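Local coordinates for protein pectinesterase (Sitophilus oryzae, PDB 4PMH) that hydrolyses the methyl esters of pectin to release methanol, and probably plays an important part in digesting plant cell walls, at residues 309-323 / 351-365. Numbering follows the deposited sequence.
Sequences NGQLIIKESTIDGII and DNYNRFWEYNNSGNG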
# COMPACT_ATOMS: atom_id res chain seq x y z
N ASN A 309 3.73 -7.00 -14.75
CA ASN A 309 4.76 -7.85 -14.22
C ASN A 309 5.39 -7.18 -13.02
O ASN A 309 6.36 -6.40 -13.13
CB ASN A 309 5.78 -8.23 -15.30
CG ASN A 309 6.68 -9.37 -14.88
OD1 ASN A 309 6.30 -10.27 -14.09
ND2 ASN A 309 7.90 -9.34 -15.40
N GLY A 310 4.80 -7.47 -11.86
CA GLY A 310 5.12 -6.79 -10.60
C GLY A 310 6.61 -6.64 -10.32
O GLY A 310 7.37 -7.60 -10.44
N GLN A 311 7.01 -5.43 -9.92
CA GLN A 311 8.41 -5.12 -9.66
C GLN A 311 8.58 -4.76 -8.19
O GLN A 311 7.84 -3.92 -7.67
CB GLN A 311 8.88 -3.96 -10.54
CG GLN A 311 10.40 -3.86 -10.75
CD GLN A 311 11.15 -3.19 -9.61
OE1 GLN A 311 10.59 -2.39 -8.85
NE2 GLN A 311 12.43 -3.53 -9.48
N LEU A 312 9.57 -5.40 -7.55
CA LEU A 312 9.85 -5.23 -6.13
C LEU A 312 11.32 -5.50 -5.82
O LEU A 312 11.83 -6.55 -6.13
CB LEU A 312 9.02 -6.21 -5.30
CG LEU A 312 9.36 -6.32 -3.82
CD1 LEU A 312 9.14 -5.02 -3.05
CD2 LEU A 312 8.49 -7.41 -3.21
N ILE A 313 11.96 -4.56 -5.16
CA ILE A 313 13.29 -4.75 -4.60
C ILE A 313 13.26 -4.54 -3.09
O ILE A 313 12.78 -3.51 -2.60
CB ILE A 313 14.28 -3.81 -5.28
CG1 ILE A 313 14.48 -4.30 -6.71
CG2 ILE A 313 15.61 -3.77 -4.50
CD1 ILE A 313 15.31 -3.36 -7.54
N ILE A 314 13.76 -5.53 -2.35
CA ILE A 314 13.97 -5.40 -0.90
C ILE A 314 15.46 -5.30 -0.67
O ILE A 314 16.20 -6.24 -0.94
CB ILE A 314 13.38 -6.57 -0.13
CG1 ILE A 314 11.87 -6.63 -0.35
CG2 ILE A 314 13.67 -6.42 1.36
CD1 ILE A 314 11.24 -7.94 0.05
N LYS A 315 15.90 -4.13 -0.22
CA LYS A 315 17.32 -3.80 -0.08
C LYS A 315 17.69 -3.38 1.34
O LYS A 315 16.99 -2.55 1.94
CB LYS A 315 17.63 -2.62 -1.01
CG LYS A 315 19.06 -2.10 -0.94
CD LYS A 315 19.33 -1.25 -2.17
CE LYS A 315 20.73 -0.65 -2.17
NZ LYS A 315 20.92 0.23 -3.35
N GLU A 316 18.79 -3.92 1.88
CA GLU A 316 19.32 -3.51 3.19
C GLU A 316 18.25 -3.47 4.27
O GLU A 316 18.17 -2.55 5.07
CB GLU A 316 20.13 -2.21 3.03
CG GLU A 316 21.30 -2.50 2.10
CD GLU A 316 22.21 -1.34 1.80
OE1 GLU A 316 21.95 -0.25 2.34
OE2 GLU A 316 23.18 -1.53 1.04
N SER A 317 17.42 -4.50 4.26
CA SER A 317 16.35 -4.63 5.21
C SER A 317 16.55 -5.88 6.08
O SER A 317 17.32 -6.78 5.74
CB SER A 317 15.02 -4.69 4.47
OG SER A 317 14.71 -3.44 3.90
N THR A 318 15.85 -5.88 7.21
CA THR A 318 15.83 -7.00 8.11
C THR A 318 14.63 -7.90 7.77
O THR A 318 13.50 -7.45 7.75
CB THR A 318 15.70 -6.49 9.56
OG1 THR A 318 16.88 -5.72 9.90
CG2 THR A 318 15.54 -7.64 10.53
N ILE A 319 14.89 -9.16 7.49
CA ILE A 319 13.82 -10.11 7.19
C ILE A 319 13.85 -11.17 8.29
O ILE A 319 14.85 -11.87 8.44
CB ILE A 319 14.01 -10.75 5.82
CG1 ILE A 319 14.13 -9.66 4.73
CG2 ILE A 319 12.85 -11.69 5.50
CD1 ILE A 319 14.33 -10.19 3.33
N ASP A 320 12.77 -11.28 9.06
CA ASP A 320 12.79 -12.26 10.16
C ASP A 320 12.49 -13.65 9.63
O ASP A 320 12.11 -13.81 8.48
CB ASP A 320 11.87 -11.85 11.31
CG ASP A 320 12.42 -10.66 12.10
OD1 ASP A 320 13.63 -10.41 12.11
OD2 ASP A 320 11.64 -9.92 12.71
N GLY A 321 12.73 -14.66 10.46
CA GLY A 321 12.60 -16.04 10.04
C GLY A 321 11.17 -16.50 9.99
O GLY A 321 10.84 -17.53 10.53
N ILE A 322 10.33 -15.73 9.31
CA ILE A 322 8.92 -16.06 9.17
C ILE A 322 8.64 -16.54 7.75
O ILE A 322 7.54 -17.01 7.46
CB ILE A 322 8.05 -14.83 9.48
CG1 ILE A 322 8.40 -13.67 8.55
CG2 ILE A 322 8.27 -14.41 10.93
CD1 ILE A 322 7.32 -12.62 8.46
N ILE A 323 9.63 -16.44 6.87
CA ILE A 323 9.44 -16.77 5.46
C ILE A 323 10.10 -18.06 5.06
O ILE A 323 10.99 -18.59 5.75
CB ILE A 323 9.96 -15.66 4.52
CG1 ILE A 323 11.48 -15.46 4.69
CG2 ILE A 323 9.21 -14.36 4.77
CD1 ILE A 323 12.17 -14.98 3.43
N ASP A 351 10.61 -9.64 -19.02
CA ASP A 351 9.24 -10.01 -18.62
C ASP A 351 8.91 -11.47 -18.83
O ASP A 351 7.77 -11.89 -18.65
CB ASP A 351 8.23 -9.13 -19.35
CG ASP A 351 8.32 -7.68 -18.91
OD1 ASP A 351 8.33 -7.43 -17.68
OD2 ASP A 351 8.41 -6.80 -19.80
N ASN A 352 9.91 -12.25 -19.18
CA ASN A 352 9.77 -13.69 -19.18
C ASN A 352 10.04 -14.30 -17.82
O ASN A 352 9.81 -15.49 -17.61
CB ASN A 352 10.68 -14.29 -20.24
CG ASN A 352 10.35 -13.77 -21.60
OD1 ASN A 352 9.37 -14.18 -22.20
ND2 ASN A 352 11.13 -12.80 -22.07
N TYR A 353 10.53 -13.46 -16.90
CA TYR A 353 10.71 -13.82 -15.52
C TYR A 353 10.02 -12.77 -14.64
O TYR A 353 9.72 -11.67 -15.11
CB TYR A 353 12.19 -13.81 -15.16
CG TYR A 353 13.02 -14.79 -15.96
CD1 TYR A 353 13.21 -16.09 -15.50
CD2 TYR A 353 13.62 -14.41 -17.15
CE1 TYR A 353 13.96 -16.99 -16.23
CE2 TYR A 353 14.39 -15.30 -17.89
CZ TYR A 353 14.55 -16.59 -17.43
OH TYR A 353 15.30 -17.50 -18.14
N ASN A 354 9.82 -13.11 -13.38
CA ASN A 354 9.37 -12.15 -12.41
C ASN A 354 10.45 -11.11 -12.14
O ASN A 354 11.60 -11.27 -12.54
CB ASN A 354 8.93 -12.83 -11.14
CG ASN A 354 7.67 -13.62 -11.34
OD1 ASN A 354 7.72 -14.83 -11.61
ND2 ASN A 354 6.52 -12.94 -11.29
N ARG A 355 10.04 -10.02 -11.49
CA ARG A 355 10.96 -8.92 -11.19
C ARG A 355 11.00 -8.65 -9.70
O ARG A 355 10.86 -7.51 -9.24
CB ARG A 355 10.59 -7.62 -11.95
CG ARG A 355 10.25 -7.78 -13.44
CD ARG A 355 9.11 -6.81 -13.83
NE ARG A 355 9.71 -5.56 -14.14
CZ ARG A 355 9.13 -4.39 -14.27
NH1 ARG A 355 7.82 -4.19 -14.13
NH2 ARG A 355 9.94 -3.38 -14.55
N PHE A 356 11.20 -9.72 -8.93
CA PHE A 356 11.36 -9.63 -7.50
C PHE A 356 12.82 -9.87 -7.16
O PHE A 356 13.38 -10.90 -7.51
CB PHE A 356 10.50 -10.68 -6.80
CG PHE A 356 9.04 -10.64 -7.15
CD1 PHE A 356 8.41 -9.46 -7.47
CD2 PHE A 356 8.30 -11.81 -7.15
CE1 PHE A 356 7.06 -9.43 -7.78
CE2 PHE A 356 6.96 -11.80 -7.46
CZ PHE A 356 6.34 -10.61 -7.78
N TRP A 357 13.45 -8.92 -6.48
CA TRP A 357 14.88 -9.00 -6.22
C TRP A 357 15.23 -8.52 -4.83
O TRP A 357 14.49 -7.77 -4.21
CB TRP A 357 15.68 -8.14 -7.21
CG TRP A 357 15.17 -8.14 -8.63
CD1 TRP A 357 14.30 -7.24 -9.20
CD2 TRP A 357 15.53 -9.05 -9.66
NE1 TRP A 357 14.09 -7.55 -10.51
CE2 TRP A 357 14.82 -8.66 -10.83
CE3 TRP A 357 16.36 -10.17 -9.72
CZ2 TRP A 357 14.93 -9.36 -12.04
CZ3 TRP A 357 16.46 -10.86 -10.92
CH2 TRP A 357 15.74 -10.44 -12.07
N GLU A 358 16.40 -8.93 -4.35
CA GLU A 358 16.90 -8.47 -3.06
C GLU A 358 18.34 -8.01 -3.18
O GLU A 358 19.04 -8.43 -4.08
CB GLU A 358 16.86 -9.60 -2.07
CG GLU A 358 15.48 -10.06 -1.70
CD GLU A 358 15.57 -11.31 -0.87
OE1 GLU A 358 15.30 -12.37 -1.44
OE2 GLU A 358 15.98 -11.23 0.31
N TYR A 359 18.79 -7.19 -2.23
CA TYR A 359 20.20 -6.84 -2.15
C TYR A 359 20.56 -6.57 -0.69
O TYR A 359 19.97 -5.67 -0.09
CB TYR A 359 20.51 -5.57 -2.95
CG TYR A 359 21.96 -5.11 -2.81
CD1 TYR A 359 23.00 -5.86 -3.34
CD2 TYR A 359 22.29 -3.92 -2.16
CE1 TYR A 359 24.32 -5.46 -3.22
CE2 TYR A 359 23.62 -3.51 -2.04
CZ TYR A 359 24.62 -4.30 -2.56
OH TYR A 359 25.96 -3.91 -2.46
N ASN A 360 21.50 -7.33 -0.14
CA ASN A 360 22.13 -6.98 1.13
C ASN A 360 21.16 -6.90 2.31
O ASN A 360 21.24 -6.00 3.15
CB ASN A 360 22.87 -5.64 0.96
CG ASN A 360 23.95 -5.44 1.98
OD1 ASN A 360 24.41 -6.39 2.62
ND2 ASN A 360 24.39 -4.19 2.14
N ASN A 361 20.23 -7.85 2.36
CA ASN A 361 19.34 -7.97 3.49
C ASN A 361 20.00 -8.80 4.60
O ASN A 361 21.02 -9.45 4.38
CB ASN A 361 18.01 -8.59 3.05
CG ASN A 361 17.27 -7.74 2.05
OD1 ASN A 361 17.26 -6.51 2.15
ND2 ASN A 361 16.66 -8.39 1.03
N SER A 362 19.45 -8.73 5.79
CA SER A 362 19.97 -9.49 6.90
C SER A 362 18.83 -9.98 7.75
O SER A 362 17.66 -9.72 7.41
CB SER A 362 20.95 -8.64 7.71
OG SER A 362 20.33 -7.45 8.14
N GLY A 363 19.18 -10.69 8.83
CA GLY A 363 18.21 -11.31 9.72
C GLY A 363 18.01 -12.77 9.39
O GLY A 363 18.57 -13.29 8.42
N ASN A 364 17.18 -13.44 10.17
CA ASN A 364 17.04 -14.89 10.06
C ASN A 364 16.40 -15.33 8.74
O ASN A 364 16.59 -16.47 8.33
CB ASN A 364 16.26 -15.46 11.24
CG ASN A 364 16.94 -15.22 12.57
OD1 ASN A 364 18.18 -15.06 12.65
ND2 ASN A 364 16.16 -15.23 13.64
N GLY A 365 15.65 -14.43 8.11
CA GLY A 365 14.95 -14.75 6.88
C GLY A 365 15.70 -14.39 5.60
O GLY A 365 15.20 -14.65 4.52
O HOH W 1 7.08 -10.14 -11.31
O HOH W 2 13.27 -5.30 -12.07
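Asn361 turns its carboxamide toward the backbone of the bend that follows strand 311-315, a worked example of how one buried asparagine can hold a corner between parallel coils. With CG beside the backbone N (chi1 -63°), the amide faces the 309-323 chain: OD1 takes the Ser317 N-H at 2.9 Å, while ND2 donates to Ile314 O at 3.0 Å from above its carbonyl plane. Tyr359 N reaches that oxygen from the opposite face, so two donors grip it. The other ND2 hydrogen meets the anti lone pair of Glu358 OE2, which fixes the amide's rotation. Cut back to alanine, this position would lose the whole amide, which is likely to leave Ser317 N without its acceptor and Glu358 OE2 without this donor, setting the bend freer to move.

Beside it in the sequence, Asn360 ND2 approaches Glu316 OE2 from above the carboxylate plane (3.1 Å). Lys315 and Tyr359 run side by side in the same direction, Lys315 CE lying 3.6 Å from Tyr359 CD2. Earlier in the strands, Ile313 CG1 touches the indole edge of Trp357 at CD1 (3.9 Å). At the opposite end Asn309 ND2, its CG turned away from the backbone N (chi1 -166°), spends both its hydrogens near the amide plane, on Tyr353 O and, at 3.0 Å, on the anti lone pair of Asp351 OD1; OD1 of Asn309 is hydrogen-bonded to Arg336 NH2. Gln311 CB sits over the centre of one face of the Arg355 guanidinium.

Between these ends the backbones pair as parallel strands, their axes 11° apart. Strand 355-359 ends the ten-stranded parallel sheet of this right-handed beta-helix, and strand 267-270 flanks 311-315 on its other side. Ile314, Ile319 and Ile323 pack on Leu288 of strand 286-290, while Arg10 of strand 10-11 forms a salt bridge with Glu358.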